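Local coordinates for protein FimX (Pseudomonas aeruginosa PAO1, PDB 3HV8) that contains an EAL domain, a modified beta-alpha barrel that holds the ligand C2E in its pocket, at residues Val189-Ile194 with Ala244-Gly249; Glu217-Glu220 with Leu224-Val227. One frame throughout, in Å; residues are numbered along the deposited sequence.

Contact 1: residues Val189-Ile194 with Ala244-Gly249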
loop_
_atom_site.group_PDB
_atom_site.type_symbol
_atom_site.label_atom_id
_atom_site.label_comp_id
_atom_site.label_asym_id
_atom_site.label_seq_id
_atom_site.Cartn_x
_atom_site.Cartn_y
_atom_site.Cartn_z
ATOM N N VAL A 189 9.043 9.798 0.057
ATOM C CA VAL A 189 7.797 9.206 -0.406
ATOM C C VAL A 189 7.189 10.085 -1.484
ATOM O O VAL A 189 7.316 11.314 -1.458
ATOM C CB VAL A 189 6.790 8.985 0.745
ATOM C CG1 VAL A 189 7.344 8.013 1.786
ATOM C CG2 VAL A 189 6.421 10.305 1.390
ATOM N N GLN A 190 6.539 9.447 -2.443
ATOM C CA GLN A 190 5.950 10.169 -3.559
ATOM C C GLN A 190 4.429 10.183 -3.474
ATOM O O GLN A 190 3.792 11.098 -4.007
ATOM C CB GLN A 190 6.388 9.556 -4.885
ATOM C CG GLN A 190 7.900 9.637 -5.146
ATOM C CD GLN A 190 8.656 8.513 -4.490
ATOM O OE1 GLN A 190 8.075 7.498 -4.110
ATOM N NE2 GLN A 190 9.961 8.691 -4.335
ATOM N N PHE A 191 3.845 9.180 -2.824
ATOM C CA PHE A 191 2.387 9.064 -2.757
ATOM C C PHE A 191 1.940 9.130 -1.311
ATOM O O PHE A 191 2.603 8.566 -0.420
ATOM C CB PHE A 191 1.888 7.715 -3.314
ATOM C CG PHE A 191 2.256 7.440 -4.763
ATOM C CD1 PHE A 191 1.352 7.688 -5.795
ATOM C CD2 PHE A 191 3.466 6.836 -5.080
ATOM C CE1 PHE A 191 1.692 7.392 -7.123
ATOM C CE2 PHE A 191 3.803 6.535 -6.390
ATOM C CZ PHE A 191 2.917 6.805 -7.417
ATOM N N ILE A 192 0.786 9.744 -1.069
ATOM C CA ILE A 192 0.200 9.759 0.266
ATOM C C ILE A 192 -1.252 9.334 0.154
ATOM O O ILE A 192 -2.053 9.977 -0.564
ATOM C CB ILE A 192 0.275 11.157 0.918
ATOM C CG1 ILE A 192 1.730 11.626 1.090
ATOM C CG2 ILE A 192 -0.454 11.156 2.248
ATOM C CD1 ILE A 192 2.537 10.795 2.126
ATOM N N LYS A 193 -1.593 8.246 0.842
ATOM C CA LYS A 193 -2.919 7.668 0.753
ATOM C C LYS A 193 -3.602 8.021 2.049
ATOM O O LYS A 193 -3.178 7.600 3.130
ATOM C CB LYS A 193 -2.825 6.161 0.560
ATOM C CG LYS A 193 -4.158 5.463 0.335
ATOM C CD LYS A 193 -3.912 4.000 -0.000
ATOM C CE LYS A 193 -5.176 3.374 -0.511
ATOM N NZ LYS A 193 -4.967 1.912 -0.729
ATOM N N ILE A 194 -4.648 8.835 1.961
ATOM C CA ILE A 194 -5.280 9.326 3.173
ATOM C C ILE A 194 -6.211 8.286 3.791
ATOM O O ILE A 194 -6.705 7.383 3.112
ATOM C CB ILE A 194 -6.012 10.675 2.952
ATOM C CG1 ILE A 194 -7.292 10.488 2.134
ATOM C CG2 ILE A 194 -5.064 11.708 2.313
ATOM C CD1 ILE A 194 -8.172 11.740 2.128
ATOM N N ALA A 244 -8.084 15.368 -5.913
ATOM C CA ALA A 244 -7.362 14.112 -5.652
ATOM C C ALA A 244 -6.661 13.615 -6.918
ATOM O O ALA A 244 -7.267 13.600 -8.004
ATOM C CB ALA A 244 -8.329 13.057 -5.165
ATOM N N THR A 245 -5.405 13.175 -6.814
ATOM C CA THR A 245 -4.739 12.673 -8.019
ATOM C C THR A 245 -5.124 11.233 -8.383
ATOM O O THR A 245 -5.100 10.872 -9.564
ATOM C CB THR A 245 -3.200 12.851 -8.027
ATOM O OG1 THR A 245 -2.693 12.601 -6.726
ATOM C CG2 THR A 245 -2.835 14.279 -8.416
ATOM N N TYR A 246 -5.472 10.432 -7.370
ATOM C CA TYR A 246 -5.896 9.058 -7.558
ATOM C C TYR A 246 -7.001 8.713 -6.581
ATOM O O TYR A 246 -7.076 9.281 -5.483
ATOM C CB TYR A 246 -4.757 8.054 -7.282
ATOM C CG TYR A 246 -3.511 8.216 -8.111
ATOM C CD1 TYR A 246 -3.317 7.467 -9.262
ATOM C CD2 TYR A 246 -2.494 9.079 -7.705
ATOM C CE1 TYR A 246 -2.161 7.610 -10.027
ATOM C CE2 TYR A 246 -1.350 9.230 -8.464
ATOM C CZ TYR A 246 -1.183 8.479 -9.608
ATOM O OH TYR A 246 -0.030 8.613 -10.363
ATOM N N ILE A 247 -7.844 7.771 -7.000
ATOM C CA ILE A 247 -8.870 7.221 -6.128
ATOM C C ILE A 247 -8.912 5.692 -6.187
ATOM O O ILE A 247 -8.383 5.062 -7.110
ATOM C CB ILE A 247 -10.266 7.824 -6.445
ATOM C CG1 ILE A 247 -10.635 7.556 -7.904
ATOM C CG2 ILE A 247 -10.301 9.312 -6.082
ATOM C CD1 ILE A 247 -12.070 7.999 -8.255
ATOM N N GLN A 248 -9.531 5.100 -5.171
ATOM C CA GLN A 248 -9.648 3.665 -5.054
ATOM C C GLN A 248 -10.905 3.373 -4.238
ATOM O O GLN A 248 -11.290 4.173 -3.373
ATOM C CB GLN A 248 -8.421 3.111 -4.319
ATOM C CG GLN A 248 -8.295 1.603 -4.372
ATOM C CD GLN A 248 -7.298 1.093 -3.353
ATOM O OE1 GLN A 248 -7.322 1.497 -2.195
ATOM N NE2 GLN A 248 -6.433 0.195 -3.780
ATOM N N GLY A 249 -11.532 2.232 -4.508
ATOM C CA GLY A 249 -12.676 1.824 -3.712
ATOM C C GLY A 249 -13.526 0.783 -4.390
ATOM O O GLY A 249 -13.357 0.497 -5.575
#

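Contact 2: residues Glu217-Glu220 with Leu224-Val227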
loop_
_atom_site.group_PDB
_atom_site.type_symbol
_atom_site.label_atom_id
_atom_site.label_comp_id
_atom_site.label_asym_id
_atom_site.label_seq_id
_atom_site.Cartn_x
_atom_site.Cartn_y
_atom_site.Cartn_z
ATOM N N GLU A 217 -2.964 20.632 0.969
ATOM C CA GLU A 217 -1.670 20.707 1.620
ATOM C C GLU A 217 -0.694 19.630 1.136
ATOM O O GLU A 217 0.501 19.888 1.003
ATOM C CB GLU A 217 -1.802 20.685 3.144
ATOM C CG GLU A 217 -0.451 20.876 3.836
ATOM C CD GLU A 217 0.252 22.157 3.406
ATOM O OE1 GLU A 217 -0.454 23.143 3.101
ATOM O OE2 GLU A 217 1.505 22.184 3.370
ATOM N N LEU A 218 -1.207 18.431 0.857
ATOM C CA LEU A 218 -0.373 17.397 0.247
ATOM C C LEU A 218 0.191 17.864 -1.092
ATOM O O LEU A 218 1.373 17.675 -1.385
ATOM C CB LEU A 218 -1.176 16.125 0.036
ATOM C CG LEU A 218 -1.473 15.359 1.315
ATOM C CD1 LEU A 218 -2.517 14.274 1.051
ATOM C CD2 LEU A 218 -0.179 14.785 1.878
ATOM N N HIS A 219 -0.667 18.470 -1.904
ATOM C CA HIS A 219 -0.226 18.973 -3.192
ATOM C C HIS A 219 0.788 20.122 -3.058
ATOM O O HIS A 219 1.733 20.187 -3.825
ATOM C CB HIS A 219 -1.423 19.352 -4.054
ATOM C CG HIS A 219 -2.272 18.178 -4.411
ATOM N ND1 HIS A 219 -3.492 18.293 -5.043
ATOM C CD2 HIS A 219 -2.094 16.853 -4.182
ATOM C CE1 HIS A 219 -4.013 17.092 -5.216
ATOM N NE2 HIS A 219 -3.193 16.201 -4.683
ATOM N N GLU A 220 0.593 21.001 -2.083
ATOM C CA GLU A 220 1.593 22.032 -1.832
ATOM C C GLU A 220 2.948 21.384 -1.594
ATOM O O GLU A 220 3.978 21.901 -2.026
ATOM C CB GLU A 220 1.202 22.918 -0.653
ATOM C CG GLU A 220 -0.010 23.790 -0.919
ATOM C CD GLU A 220 0.212 24.769 -2.052
ATOM O OE1 GLU A 220 1.382 25.117 -2.325
ATOM O OE2 GLU A 220 -0.788 25.188 -2.670
ATOM N N LEU A 224 1.653 13.136 -4.373
ATOM C CA LEU A 224 0.469 12.626 -5.067
ATOM C C LEU A 224 -0.539 12.068 -4.078
ATOM O O LEU A 224 -0.228 11.153 -3.319
ATOM C CB LEU A 224 0.864 11.526 -6.044
ATOM C CG LEU A 224 1.886 11.952 -7.103
ATOM C CD1 LEU A 224 2.594 10.754 -7.691
ATOM C CD2 LEU A 224 1.156 12.735 -8.174
ATOM N N SER A 225 -1.753 12.603 -4.081
ATOM C CA SER A 225 -2.784 12.114 -3.175
ATOM C C SER A 225 -3.529 10.902 -3.728
ATOM O O SER A 225 -3.862 10.842 -4.914
ATOM C CB SER A 225 -3.781 13.233 -2.870
ATOM O OG SER A 225 -4.317 13.782 -4.073
ATOM N N ILE A 226 -3.764 9.927 -2.859
ATOM C CA ILE A 226 -4.635 8.800 -3.187
ATOM C C ILE A 226 -5.743 8.792 -2.145
ATOM O O ILE A 226 -5.474 8.801 -0.945
ATOM C CB ILE A 226 -3.897 7.445 -3.114
ATOM C CG1 ILE A 226 -2.660 7.446 -4.021
ATOM C CG2 ILE A 226 -4.868 6.329 -3.457
ATOM C CD1 ILE A 226 -1.741 6.216 -3.846
ATOM N N VAL A 227 -6.995 8.797 -2.591
ATOM C CA VAL A 227 -8.110 8.738 -1.656
ATOM C C VAL A 227 -8.868 7.442 -1.839
ATOM O O VAL A 227 -9.420 7.178 -2.907
ATOM C CB VAL A 227 -9.078 9.918 -1.839
ATOM C CG1 VAL A 227 -10.180 9.849 -0.808
ATOM C CG2 VAL A 227 -8.318 11.228 -1.682
#

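Contact 1: residues Val189-Ile194 with Ala244-Gly249
Two pairs of long side chains, Phe191 with Tyr246 and Lys193 with Gln248, link segments 189-194 and 244-249 of the EAL-domain barrel. Strand 224-227 lies between strands 191-194 and 246-247 in the sheet, and even Lys193 CA and Tyr246 CA are 8.9 Å apart, so side chains make the contact. Gly249, which follows Gln248, touches the bound C2E.

The apolar half is aromatic. Phe191 and Tyr246 both set CG beside the backbone N, and each ring reaches across the intervening strand, where Phe191 rests on Leu224 and Ile226. Tyr246 CE2 comes to the edge of the Phe191 ring, near its plane, 3.8 Å from Phe191 CE1. Tyr246 OH is 3.9 Å from the same CE1. The ring planes meet at 57° with centroids 5.8 Å apart, an oblique pairing rather than a stack. Broad, flat residues suit this span, and Phe108 forms an edge-to-face pair with Phe191.

The polar half is a single hydrogen bond. Lys193 runs fully extended, CG anti to the backbone N, and carries its ammonium group to Gln248, whose chain it meets at about a right angle. Lys193 NZ lies 2.8 Å from Gln248 OE1, with a C=O...N angle of 122° and the donor tilted 31° out of the carbonyl plane. Glu52 joins both partners: its OE1 forms a salt bridge with Lys193 NZ and accepts a hydrogen bond from Gln248 NE2.

Glutamine fits because its amide offers an acceptor to the lysine and a donor to the glutamate, which fixes the amide's rotation. Lysine fits because its long chain spans the distance, and its buried amine is met by the Glu52 carboxylate while the amide of Gln248 shares in holding it.

Contact 2: residues Glu217-Glu220 with Leu224-Val227
Leu218 and His219, near the end of helix 205-220, meet Ser225 on strand 224-227. The contact belongs to a beta-alpha-beta unit of the EAL-domain barrel, in which this helix leads from strand 191-194 back to its parallel neighbour 224-227.

On the helix, Glu217 does not touch the strand; its OE2 is hydrogen-bonded to Gln221 NE2. Leu218 points inward. Its CD1 lies 4.2 Å from Ser225 CB, a loose apolar touch; CD1 also packs on Ile194, and CD2 reaches Ile192, both on the first strand of the unit. A leucine suits this place because its two branches can fill the seam between helix and sheet over two strands. The small serine is consistent with the close approach, the CA atoms of Leu218 and Ser225 being 6.7 Å apart.

His219 makes the polar link. Its CB does not aim straight at the strand, but with CG anti to the carbonyl carbon (chi1 -65°) the imidazole swings across and presents its NE2 edge. Ser225 OG lies between its backbone N and carbonyl carbon (chi1 55°), which brings it to the imidazole. His219 NE2 and Ser225 OG, 2.7 Å apart, form a hydrogen bond (angle 150°) in which either may be donor. Ser225 OG sits near the ring plane and approaches from beyond the nitrogen, at similar distances from His219 CE1 (3.5 Å) and His219 CD2 (3.8 Å).

The centres of the two contacts are 7 Å apart, and along the chain contact 2 is nested inside the loop that contact 1 closes. Strand 224-227 is their common element: it belongs to contact 2 and runs between the two strands of contact 1. On one flank Ile192 N lies 2.8 Å from Leu224 O, probably a hydrogen bond of the sheet; on the other, Thr245 OG1 lies 2.8 Å from Ser225 O, again probably a hydrogen bond. Ala244 CA also packs against Ser225 OG at 3.4 Å. Gly249 of contact 1 touches C2E and the Gln248 side chain comes within about 5 Å of it, whereas contact 2 packs the helix layer against the same sheet.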